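Serine protease pet (Escherichia coli, PDB 4OM9) acts as a secreted serine protease, the passenger domain of an autotransporter enterotoxin from enteroaggregative strains, and probably cleaves alpha-fodrin in host cells. Local coordinates at residues 111-116 against 396-401; 378-383 against 632-637; 421-426 against 442-447; 448-453 against 471-476. All coordinates share one frame; numbering follows the deposited sequence.

How the contacts relate
Contacts 1, 2 and 3 all reach one parallel sheet of the beta-helix, through its adjacent strands 379-381, 397-399, 422-424 and 444-445. In contact 3 two successive turns pair by backbone bonds; contact 4, where strand 451-453 meets 476-477 in another sheet, also pairs backbones but adds an asparagine amide and a tyrosine hydroxyl. Contacts 1 and 2 instead bring distant pieces onto the sheet, a protease-domain loop and the 632-637 excursion, and rely on side chains: a carboxylate-hydroxyl pair, the Phe634 ring, and guanidinium and ammonium groups that reach backbone carbonyls. Contacts 1, 3 and 4 are mostly buried, contact 2 only partly. Tyr398 and Lys380, paired by a cation-pi interaction, join contacts 1 and 2.

Contact 1 of 4, residues 111-116 against 396-401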
# COMPACT_ATOMS: atom_id res chain seq x y z
N VAL A 111 -23.70 -18.21 -11.74
CA VAL A 111 -22.87 -17.76 -10.63
C VAL A 111 -22.08 -16.50 -10.96
O VAL A 111 -21.30 -16.45 -11.91
CB VAL A 111 -21.90 -18.85 -10.18
CG1 VAL A 111 -20.95 -18.31 -9.08
CG2 VAL A 111 -22.70 -20.03 -9.67
N VAL A 112 -22.29 -15.47 -10.16
CA VAL A 112 -21.68 -14.19 -10.42
C VAL A 112 -20.28 -14.08 -9.77
O VAL A 112 -19.41 -13.39 -10.29
CB VAL A 112 -22.63 -13.06 -9.95
CG1 VAL A 112 -21.91 -11.78 -9.67
CG2 VAL A 112 -23.70 -12.82 -11.00
N GLU A 113 -20.06 -14.78 -8.66
CA GLU A 113 -18.85 -14.56 -7.82
C GLU A 113 -17.55 -15.14 -8.34
O GLU A 113 -16.48 -14.61 -8.04
CB GLU A 113 -19.08 -15.10 -6.40
CG GLU A 113 -20.14 -14.34 -5.59
CD GLU A 113 -21.57 -14.48 -6.15
OE1 GLU A 113 -21.80 -15.32 -7.06
OE2 GLU A 113 -22.45 -13.72 -5.68
N THR A 114 -17.60 -16.25 -9.08
CA THR A 114 -16.38 -16.90 -9.55
C THR A 114 -16.55 -17.38 -10.97
O THR A 114 -17.67 -17.66 -11.40
CB THR A 114 -15.97 -18.08 -8.64
OG1 THR A 114 -14.99 -18.88 -9.31
CG2 THR A 114 -17.15 -18.95 -8.28
N ARG A 115 -15.46 -17.46 -11.71
CA ARG A 115 -15.55 -17.97 -13.08
C ARG A 115 -15.45 -19.50 -13.09
O ARG A 115 -15.58 -20.12 -14.15
CB ARG A 115 -14.48 -17.35 -13.98
CG ARG A 115 -14.90 -15.99 -14.58
CD ARG A 115 -14.86 -14.91 -13.53
NE ARG A 115 -13.48 -14.67 -13.10
CZ ARG A 115 -13.12 -14.21 -11.90
NH1 ARG A 115 -14.02 -13.93 -10.96
NH2 ARG A 115 -11.83 -14.05 -11.63
N GLY A 116 -15.24 -20.08 -11.91
CA GLY A 116 -15.27 -21.52 -11.75
C GLY A 116 -13.91 -22.19 -11.88
O GLY A 116 -12.96 -21.57 -12.32
N ASN A 396 -29.80 -0.92 -6.95
CA ASN A 396 -28.56 -1.28 -6.28
C ASN A 396 -27.70 -2.15 -7.17
O ASN A 396 -28.22 -3.03 -7.86
CB ASN A 396 -28.84 -2.04 -4.98
CG ASN A 396 -29.59 -1.21 -3.98
OD1 ASN A 396 -29.01 -0.34 -3.34
ND2 ASN A 396 -30.89 -1.47 -3.84
N ILE A 397 -26.38 -1.92 -7.14
CA ILE A 397 -25.44 -2.74 -7.89
C ILE A 397 -24.46 -3.51 -6.99
O ILE A 397 -23.88 -2.93 -6.05
CB ILE A 397 -24.66 -1.89 -8.89
CG1 ILE A 397 -25.62 -1.24 -9.87
CG2 ILE A 397 -23.61 -2.72 -9.62
CD1 ILE A 397 -25.02 -0.15 -10.72
N TYR A 398 -24.27 -4.80 -7.28
CA TYR A 398 -23.34 -5.66 -6.55
C TYR A 398 -22.27 -6.13 -7.51
O TYR A 398 -22.57 -6.74 -8.54
CB TYR A 398 -24.09 -6.82 -5.91
CG TYR A 398 -23.34 -8.05 -5.40
CD1 TYR A 398 -23.11 -9.13 -6.24
CD2 TYR A 398 -23.00 -8.18 -4.04
CE1 TYR A 398 -22.51 -10.29 -5.76
CE2 TYR A 398 -22.37 -9.33 -3.55
CZ TYR A 398 -22.14 -10.39 -4.43
OH TYR A 398 -21.56 -11.56 -4.01
N VAL A 399 -21.03 -5.78 -7.20
CA VAL A 399 -19.89 -6.09 -8.05
C VAL A 399 -19.03 -7.13 -7.35
O VAL A 399 -18.55 -6.90 -6.23
CB VAL A 399 -19.07 -4.84 -8.34
CG1 VAL A 399 -18.00 -5.11 -9.40
CG2 VAL A 399 -20.01 -3.71 -8.78
N ALA A 400 -18.87 -8.29 -7.99
CA ALA A 400 -18.14 -9.39 -7.36
C ALA A 400 -17.08 -10.03 -8.27
O ALA A 400 -17.21 -10.04 -9.50
CB ALA A 400 -19.12 -10.46 -6.88
N GLY A 401 -16.02 -10.53 -7.64
CA GLY A 401 -15.21 -11.57 -8.26
C GLY A 401 -13.96 -11.11 -8.96
O GLY A 401 -13.09 -11.93 -9.29
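Tyr398 OH donates to Glu113 OE2 at 2.9 Å, meeting the carboxylate on its anti lone pair, away from OE1; carboxylate and ring planes stand 53° apart. Glu113 is bent at chi2 (66°), which swings its carboxylate to the hydroxyl end of the ring. Thr88 also bonds OE2, Tyr90 holds OE1, and Ser87 N reaches Tyr398 OH, so both groups are fixed from several sides. A second side-chain hydrogen bond lies at the other end of the contact, where Arg115 NH1 donates to Gly401 O at 2.8 Å, coming in above the carbonyl plane with a bent N-H...O angle of 139°.

Apolar packing fills the middle. Val112 CG1 touches the edge of the Tyr398 ring at CE1 (4.2 Å) and also Ala400 CB. The backbones close up at Gly401, whose CA lies 3.3 Å from Glu113 O with no side chain in the way.

The segment 111-116 is a loop following strand 102-107, within the IgA1-protease family region, and 396-401 carries a strand of the parallel stack. Here the protease domain docks on the beta-helix stalk, a layout familiar from autotransporter passenger domains of this class.

Contact 2 of 4, residues 378-383 against 632-637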
# COMPACT_ATOMS: atom_id res chain seq x y z
N ASN A 378 -32.21 -4.79 -9.09
CA ASN A 378 -30.81 -4.89 -8.67
C ASN A 378 -29.96 -5.63 -9.68
O ASN A 378 -30.44 -6.50 -10.40
CB ASN A 378 -30.71 -5.57 -7.30
CG ASN A 378 -31.43 -4.78 -6.21
OD1 ASN A 378 -31.69 -3.58 -6.36
ND2 ASN A 378 -31.76 -5.45 -5.10
N LEU A 379 -28.71 -5.22 -9.76
CA LEU A 379 -27.75 -5.86 -10.63
C LEU A 379 -26.73 -6.65 -9.79
O LEU A 379 -26.28 -6.17 -8.75
CB LEU A 379 -27.04 -4.83 -11.50
CG LEU A 379 -25.85 -5.40 -12.26
CD1 LEU A 379 -26.33 -6.32 -13.37
CD2 LEU A 379 -24.93 -4.34 -12.82
N LYS A 380 -26.40 -7.85 -10.23
CA LYS A 380 -25.25 -8.58 -9.71
C LYS A 380 -24.33 -8.93 -10.86
O LYS A 380 -24.69 -9.73 -11.71
CB LYS A 380 -25.68 -9.83 -8.96
CG LYS A 380 -26.39 -9.51 -7.66
CD LYS A 380 -26.48 -10.71 -6.74
CE LYS A 380 -27.08 -10.31 -5.41
NZ LYS A 380 -26.97 -11.36 -4.34
N THR A 381 -23.15 -8.31 -10.92
CA THR A 381 -22.25 -8.54 -12.04
C THR A 381 -20.85 -9.01 -11.59
O THR A 381 -20.35 -8.60 -10.55
CB THR A 381 -22.13 -7.26 -12.92
OG1 THR A 381 -21.22 -7.50 -14.00
CG2 THR A 381 -21.64 -6.05 -12.12
N GLY A 382 -20.26 -9.92 -12.38
CA GLY A 382 -18.99 -10.52 -12.04
C GLY A 382 -17.95 -10.52 -13.15
O GLY A 382 -16.87 -11.06 -12.98
N ASN A 383 -18.26 -9.90 -14.28
CA ASN A 383 -17.36 -9.99 -15.42
C ASN A 383 -17.77 -9.04 -16.54
O ASN A 383 -18.93 -8.63 -16.62
CB ASN A 383 -17.32 -11.45 -15.94
CG ASN A 383 -16.08 -11.74 -16.75
OD1 ASN A 383 -15.21 -10.88 -16.86
ND2 ASN A 383 -15.98 -12.93 -17.31
N ALA A 632 -28.03 -9.61 0.98
CA ALA A 632 -28.10 -10.02 -0.41
C ALA A 632 -27.00 -9.38 -1.23
O ALA A 632 -26.97 -9.52 -2.44
CB ALA A 632 -29.45 -9.65 -0.99
N GLY A 633 -26.12 -8.62 -0.56
CA GLY A 633 -25.03 -7.95 -1.26
C GLY A 633 -25.25 -6.47 -1.54
O GLY A 633 -24.65 -5.89 -2.44
N PHE A 634 -26.12 -5.86 -0.75
CA PHE A 634 -26.52 -4.46 -0.96
C PHE A 634 -26.57 -3.76 0.37
O PHE A 634 -27.30 -2.80 0.55
CB PHE A 634 -27.88 -4.39 -1.64
CG PHE A 634 -27.99 -5.27 -2.86
CD1 PHE A 634 -27.28 -4.96 -4.01
CD2 PHE A 634 -28.81 -6.38 -2.86
CE1 PHE A 634 -27.38 -5.74 -5.13
CE2 PHE A 634 -28.91 -7.17 -3.98
CZ PHE A 634 -28.19 -6.85 -5.12
N THR A 635 -25.86 -4.32 1.32
CA THR A 635 -25.72 -3.72 2.63
C THR A 635 -24.23 -3.79 2.99
O THR A 635 -23.52 -4.71 2.59
CB THR A 635 -26.62 -4.43 3.66
OG1 THR A 635 -27.97 -3.98 3.47
CG2 THR A 635 -26.19 -4.07 5.08
N PHE A 636 -23.77 -2.79 3.74
CA PHE A 636 -22.36 -2.62 4.02
C PHE A 636 -22.15 -2.42 5.50
O PHE A 636 -22.89 -1.67 6.14
CB PHE A 636 -21.82 -1.44 3.23
CG PHE A 636 -20.42 -1.05 3.57
CD1 PHE A 636 -19.35 -1.64 2.91
CD2 PHE A 636 -20.18 -0.07 4.51
CE1 PHE A 636 -18.06 -1.25 3.20
CE2 PHE A 636 -18.88 0.33 4.81
CZ PHE A 636 -17.82 -0.26 4.16
N ARG A 637 -21.14 -3.10 6.04
CA ARG A 637 -20.78 -3.02 7.45
C ARG A 637 -19.33 -2.55 7.56
O ARG A 637 -18.49 -2.86 6.70
CB ARG A 637 -20.98 -4.39 8.12
CG ARG A 637 -19.72 -5.27 8.17
CD ARG A 637 -19.84 -6.69 7.64
NE ARG A 637 -20.27 -7.66 8.65
CZ ARG A 637 -20.07 -8.97 8.59
NH1 ARG A 637 -19.40 -9.52 7.58
NH2 ARG A 637 -20.52 -9.75 9.56
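Phe634 lays one face of its ring beneath the amide of Asn378, whose ND2 stands 3.5 Å from CE2, displaced from the ring centre toward the rim. The amide is not stacked flat: its plane is turned 48° from that of the ring. Asn378 CB adds a second touch, 3.6 Å from Phe634 CZ, so the aliphatic root and the amide nitrogen both rest on the aromatic. At the ring edge, in its plane, CE1 points at Leu379 O, 3.8 Å away.

Lys380 approaches the same ring with its aliphatic chain, CE lying 3.6 Å from Phe634 CZ. The chain is extended beyond CG, which carries the ammonium past the ring to the backbone of 632-637. There NZ bonds to Ala632 O at 2.6 Å, tilted 30° from the carbonyl plane. Thr88 OG1 is a further partner of NZ, and the lysine also makes a cation-pi contact with Tyr398. The charge is thus met by a carbonyl, a hydroxyl and an aromatic ring, which probably helps to offset the cost of placing it on a buried residue.

Strand 379-381 lies between 361-364 and 397-399 in the parallel sheet of the beta-helix. Against it rests the turn between the antiparallel strands 629-630 and 635-636, with Phe634 also touching Tyr398 and Asn396 on the neighbouring turn.

Contact 3 of 4, residues 421-426 against 442-447; sequences GIFFTE and KIAATD
Successive turns of a parallel beta-helix meet here, strand 422-424 running parallel to the short, weakly bonded strand 444-445 at the end of its sheet, with Phe424 opposite Ala445. The segments run only 11° apart. Phe424 sits between two backbone bonds: its N donates to Ala444 O at 3.0 Å, and its O accepts from Thr446 N at 3.2 Å. Both donors lie nearly along the C=O axis. Before these, a water bridges the strands where they have no direct bond, donating to Ile422 O and accepting from Ala444 N (2.9 Å from the water oxygen). Ala444 is the centre of an inverse gamma turn, closed by a weak bond from Ala445 N to Ile443 O.

The side chains fall on two faces. On one, Phe423 CD2 packs on Ala444 CB at 3.6 Å. On the other, the ring of Phe424 turns its CD1 edge toward Ala444 O, 3.2 Å away, while CE1 reaches Ile443 CG2 at 4.0 Å and CD1 sits near Ala445 CB. The small alanines let both rings lie close to the next turn.

Beyond the strands, Thr446 has OG1 between its backbone N and carbonyl carbon (chi1 65°), which turns CG2 to within 3.4 Å of Phe424 O. Asp447 OD2 lies 3.3 Å from Glu426 CA and bonds to Asn427 N, while its OD1 takes Gly449 N.

The chemistry is that of a mainly apolar step with few direct strand bonds: water bridges the kinked start, aromatic rings cover both faces, and the aspartate carboxylate ties down backbone N-H groups at the loop end.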
# COMPACT_ATOMS: atom_id res chain seq x y z
N GLY A 421 -25.67 3.36 -4.05
CA GLY A 421 -26.24 2.11 -4.49
C GLY A 421 -25.31 1.17 -5.24
O GLY A 421 -25.76 0.44 -6.11
N ILE A 422 -24.02 1.17 -4.90
CA ILE A 422 -23.11 0.20 -5.47
C ILE A 422 -22.19 -0.40 -4.38
O ILE A 422 -21.78 0.26 -3.41
CB ILE A 422 -22.30 0.81 -6.65
CG1 ILE A 422 -21.42 -0.25 -7.32
CG2 ILE A 422 -21.52 2.06 -6.22
CD1 ILE A 422 -20.97 0.10 -8.72
N PHE A 423 -21.93 -1.68 -4.53
CA PHE A 423 -21.33 -2.48 -3.47
C PHE A 423 -20.38 -3.44 -4.15
O PHE A 423 -20.73 -4.02 -5.18
CB PHE A 423 -22.39 -3.22 -2.65
CG PHE A 423 -23.45 -2.31 -2.07
CD1 PHE A 423 -24.53 -1.88 -2.84
CD2 PHE A 423 -23.34 -1.85 -0.76
CE1 PHE A 423 -25.48 -1.01 -2.32
CE2 PHE A 423 -24.29 -0.98 -0.23
CZ PHE A 423 -25.36 -0.56 -1.01
N PHE A 424 -19.19 -3.57 -3.59
CA PHE A 424 -18.14 -4.38 -4.16
C PHE A 424 -17.73 -5.42 -3.14
O PHE A 424 -17.14 -5.03 -2.14
CB PHE A 424 -16.92 -3.54 -4.53
CG PHE A 424 -17.22 -2.26 -5.28
CD1 PHE A 424 -17.67 -1.13 -4.62
CD2 PHE A 424 -16.97 -2.16 -6.64
CE1 PHE A 424 -17.94 0.04 -5.31
CE2 PHE A 424 -17.21 -0.98 -7.34
CZ PHE A 424 -17.71 0.12 -6.68
N THR A 425 -18.05 -6.70 -3.36
CA THR A 425 -17.54 -7.74 -2.46
C THR A 425 -16.13 -8.12 -2.81
O THR A 425 -15.45 -7.42 -3.54
CB THR A 425 -18.30 -9.07 -2.51
OG1 THR A 425 -19.19 -9.11 -3.61
CG2 THR A 425 -19.00 -9.38 -1.20
N GLU A 426 -15.77 -9.30 -2.32
CA GLU A 426 -14.46 -9.90 -2.45
C GLU A 426 -13.97 -9.79 -3.89
O GLU A 426 -14.69 -10.16 -4.82
CB GLU A 426 -14.51 -11.38 -2.00
CG GLU A 426 -13.15 -12.02 -1.70
CD GLU A 426 -13.27 -13.49 -1.26
OE1 GLU A 426 -12.94 -13.80 -0.10
OE2 GLU A 426 -13.70 -14.34 -2.09
N LYS A 442 -20.06 7.44 1.42
CA LYS A 442 -19.13 6.33 1.66
C LYS A 442 -19.10 5.38 0.46
O LYS A 442 -20.15 5.04 -0.10
CB LYS A 442 -19.54 5.54 2.92
CG LYS A 442 -19.10 6.16 4.23
CD LYS A 442 -19.45 5.29 5.43
CE LYS A 442 -20.94 5.35 5.77
NZ LYS A 442 -21.19 4.95 7.18
N ILE A 443 -17.90 4.95 0.04
CA ILE A 443 -17.82 3.88 -0.95
C ILE A 443 -17.86 2.53 -0.26
O ILE A 443 -17.05 2.27 0.63
CB ILE A 443 -16.55 3.93 -1.79
CG1 ILE A 443 -16.38 5.27 -2.45
CG2 ILE A 443 -16.58 2.81 -2.82
CD1 ILE A 443 -14.89 5.71 -2.55
N ALA A 444 -18.79 1.67 -0.66
CA ALA A 444 -18.91 0.36 -0.03
C ALA A 444 -18.04 -0.70 -0.72
O ALA A 444 -18.53 -1.51 -1.53
CB ALA A 444 -20.35 -0.08 0.01
N ALA A 445 -16.75 -0.70 -0.36
CA ALA A 445 -15.75 -1.56 -0.96
C ALA A 445 -15.18 -2.43 0.12
O ALA A 445 -14.91 -1.90 1.19
CB ALA A 445 -14.66 -0.72 -1.61
N THR A 446 -15.03 -3.75 -0.10
CA THR A 446 -14.45 -4.59 0.95
C THR A 446 -12.95 -4.69 0.85
O THR A 446 -12.30 -4.90 1.85
CB THR A 446 -15.01 -6.05 0.97
OG1 THR A 446 -14.65 -6.76 -0.23
CG2 THR A 446 -16.47 -6.01 1.03
N ASP A 447 -12.40 -4.55 -0.34
CA ASP A 447 -10.97 -4.75 -0.50
C ASP A 447 -10.38 -4.02 -1.70
O ASP A 447 -11.08 -3.46 -2.52
CB ASP A 447 -10.63 -6.26 -0.60
CG ASP A 447 -11.27 -6.94 -1.83
OD1 ASP A 447 -11.25 -6.34 -2.92
OD2 ASP A 447 -11.76 -8.09 -1.70
O HOH W 1 -20.55 2.47 -2.83

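Contact 4 of 4, residues 448-453 against 471-476; sequences SGTTIT and YIYHGN
The Tyr473 ring carries Gly475 N over the centre of one face, 3.4 Å above its plane, and has Asn476 O at its edge, in plane. From the opposing segment Ile452 CD1 comes obliquely to CZ (4.2 Å), and CG1 touches the hydroxyl. With CG anti to the backbone N (chi1 176°), the ring lies under the Gly475-Asn476 backbone that follows it, and OH donates to Asn476 O at 2.6 Å. Ile452 N reaches that same oxygen from the opposite face of the carbonyl plane, at 3.0 Å with a nearly straight N-H...O (175°), so two donors hold Asn476 O.

The amide of Asn476 is equally engaged. ND2 bonds to Thr451 OG1 at 3.1 Å, in the amide plane and close to linear, and to Ser448 O at 2.8 Å from above that carbonyl's plane. Its OD1 meets Asp501 N. The Asn476 N, finally, donates to Thr450 O at 2.6 Å.

Thr451 and Asn476 thus form a parallel bridge, their side chains on one face and linked to each other. Asn476 bonds through backbone and side chain alike where strands 451-453 and 476-477 pair in parallel, the pairing of successive turns that defines the parallel beta-helix of this stalk.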
# COMPACT_ATOMS: atom_id res chain seq x y z
N SER A 448 -9.07 -4.11 -1.83
CA SER A 448 -8.34 -3.38 -2.85
C SER A 448 -8.43 -4.02 -4.21
O SER A 448 -7.67 -3.66 -5.11
CB SER A 448 -6.88 -3.25 -2.44
OG SER A 448 -6.34 -4.52 -2.20
N GLY A 449 -9.33 -4.99 -4.35
CA GLY A 449 -9.72 -5.48 -5.66
C GLY A 449 -10.59 -4.44 -6.38
O GLY A 449 -10.73 -4.48 -7.60
N THR A 450 -11.17 -3.52 -5.61
CA THR A 450 -12.00 -2.44 -6.14
C THR A 450 -11.17 -1.22 -6.55
O THR A 450 -10.30 -0.75 -5.81
CB THR A 450 -13.06 -1.99 -5.10
OG1 THR A 450 -13.94 -3.07 -4.81
CG2 THR A 450 -13.85 -0.80 -5.60
N THR A 451 -11.46 -0.70 -7.74
CA THR A 451 -10.86 0.54 -8.18
C THR A 451 -11.93 1.45 -8.80
O THR A 451 -12.82 1.00 -9.55
CB THR A 451 -9.75 0.30 -9.20
OG1 THR A 451 -8.84 -0.68 -8.69
CG2 THR A 451 -8.99 1.61 -9.49
N ILE A 452 -11.86 2.73 -8.45
CA ILE A 452 -12.68 3.75 -9.07
C ILE A 452 -11.77 4.50 -9.99
O ILE A 452 -10.72 4.96 -9.57
CB ILE A 452 -13.33 4.67 -8.04
CG1 ILE A 452 -14.32 3.86 -7.19
CG2 ILE A 452 -13.98 5.88 -8.72
CD1 ILE A 452 -14.94 4.63 -6.03
N THR A 453 -12.14 4.56 -11.26
CA THR A 453 -11.26 5.14 -12.27
C THR A 453 -12.00 6.11 -13.18
O THR A 453 -13.19 6.38 -13.00
CB THR A 453 -10.63 4.04 -13.14
OG1 THR A 453 -9.57 4.61 -13.92
CG2 THR A 453 -11.70 3.41 -14.10
N TYR A 471 -14.26 6.58 8.43
CA TYR A 471 -14.58 5.67 7.36
C TYR A 471 -13.30 5.30 6.61
O TYR A 471 -12.44 6.16 6.35
CB TYR A 471 -15.63 6.27 6.40
CG TYR A 471 -15.54 5.64 5.03
CD1 TYR A 471 -16.06 4.37 4.78
CD2 TYR A 471 -14.90 6.29 3.99
CE1 TYR A 471 -15.94 3.78 3.52
CE2 TYR A 471 -14.79 5.73 2.75
CZ TYR A 471 -15.31 4.47 2.51
OH TYR A 471 -15.17 3.94 1.26
N ILE A 472 -13.16 4.02 6.28
CA ILE A 472 -12.00 3.59 5.51
C ILE A 472 -12.40 3.10 4.12
O ILE A 472 -13.20 2.20 3.99
CB ILE A 472 -11.21 2.48 6.23
CG1 ILE A 472 -10.98 2.86 7.69
CG2 ILE A 472 -9.88 2.24 5.51
CD1 ILE A 472 -10.09 1.88 8.47
N TYR A 473 -11.82 3.72 3.09
CA TYR A 473 -11.96 3.22 1.73
C TYR A 473 -10.84 2.22 1.53
O TYR A 473 -9.65 2.59 1.61
CB TYR A 473 -11.89 4.36 0.70
CG TYR A 473 -11.93 3.89 -0.74
CD1 TYR A 473 -12.94 3.03 -1.20
CD2 TYR A 473 -10.97 4.33 -1.66
CE1 TYR A 473 -12.98 2.61 -2.51
CE2 TYR A 473 -10.99 3.92 -2.97
CZ TYR A 473 -12.00 3.06 -3.40
OH TYR A 473 -12.02 2.64 -4.72
N HIS A 474 -11.22 0.96 1.33
CA HIS A 474 -10.28 -0.13 1.11
C HIS A 474 -9.86 -0.26 -0.36
O HIS A 474 -8.93 -0.98 -0.68
CB HIS A 474 -10.87 -1.46 1.56
CG HIS A 474 -10.99 -1.64 3.06
ND1 HIS A 474 -9.91 -1.57 3.91
CD2 HIS A 474 -12.06 -1.98 3.82
CE1 HIS A 474 -10.32 -1.81 5.15
NE2 HIS A 474 -11.61 -2.07 5.12
N GLY A 475 -10.58 0.42 -1.27
CA GLY A 475 -10.33 0.26 -2.70
C GLY A 475 -9.31 1.23 -3.27
O GLY A 475 -8.64 1.96 -2.53
N ASN A 476 -9.18 1.26 -4.60
CA ASN A 476 -8.21 2.16 -5.22
C ASN A 476 -8.82 3.30 -6.03
O ASN A 476 -10.04 3.39 -6.22
CB ASN A 476 -7.26 1.37 -6.11
CG ASN A 476 -6.79 0.09 -5.48
OD1 ASN A 476 -6.08 0.11 -4.47
ND2 ASN A 476 -7.18 -1.05 -6.06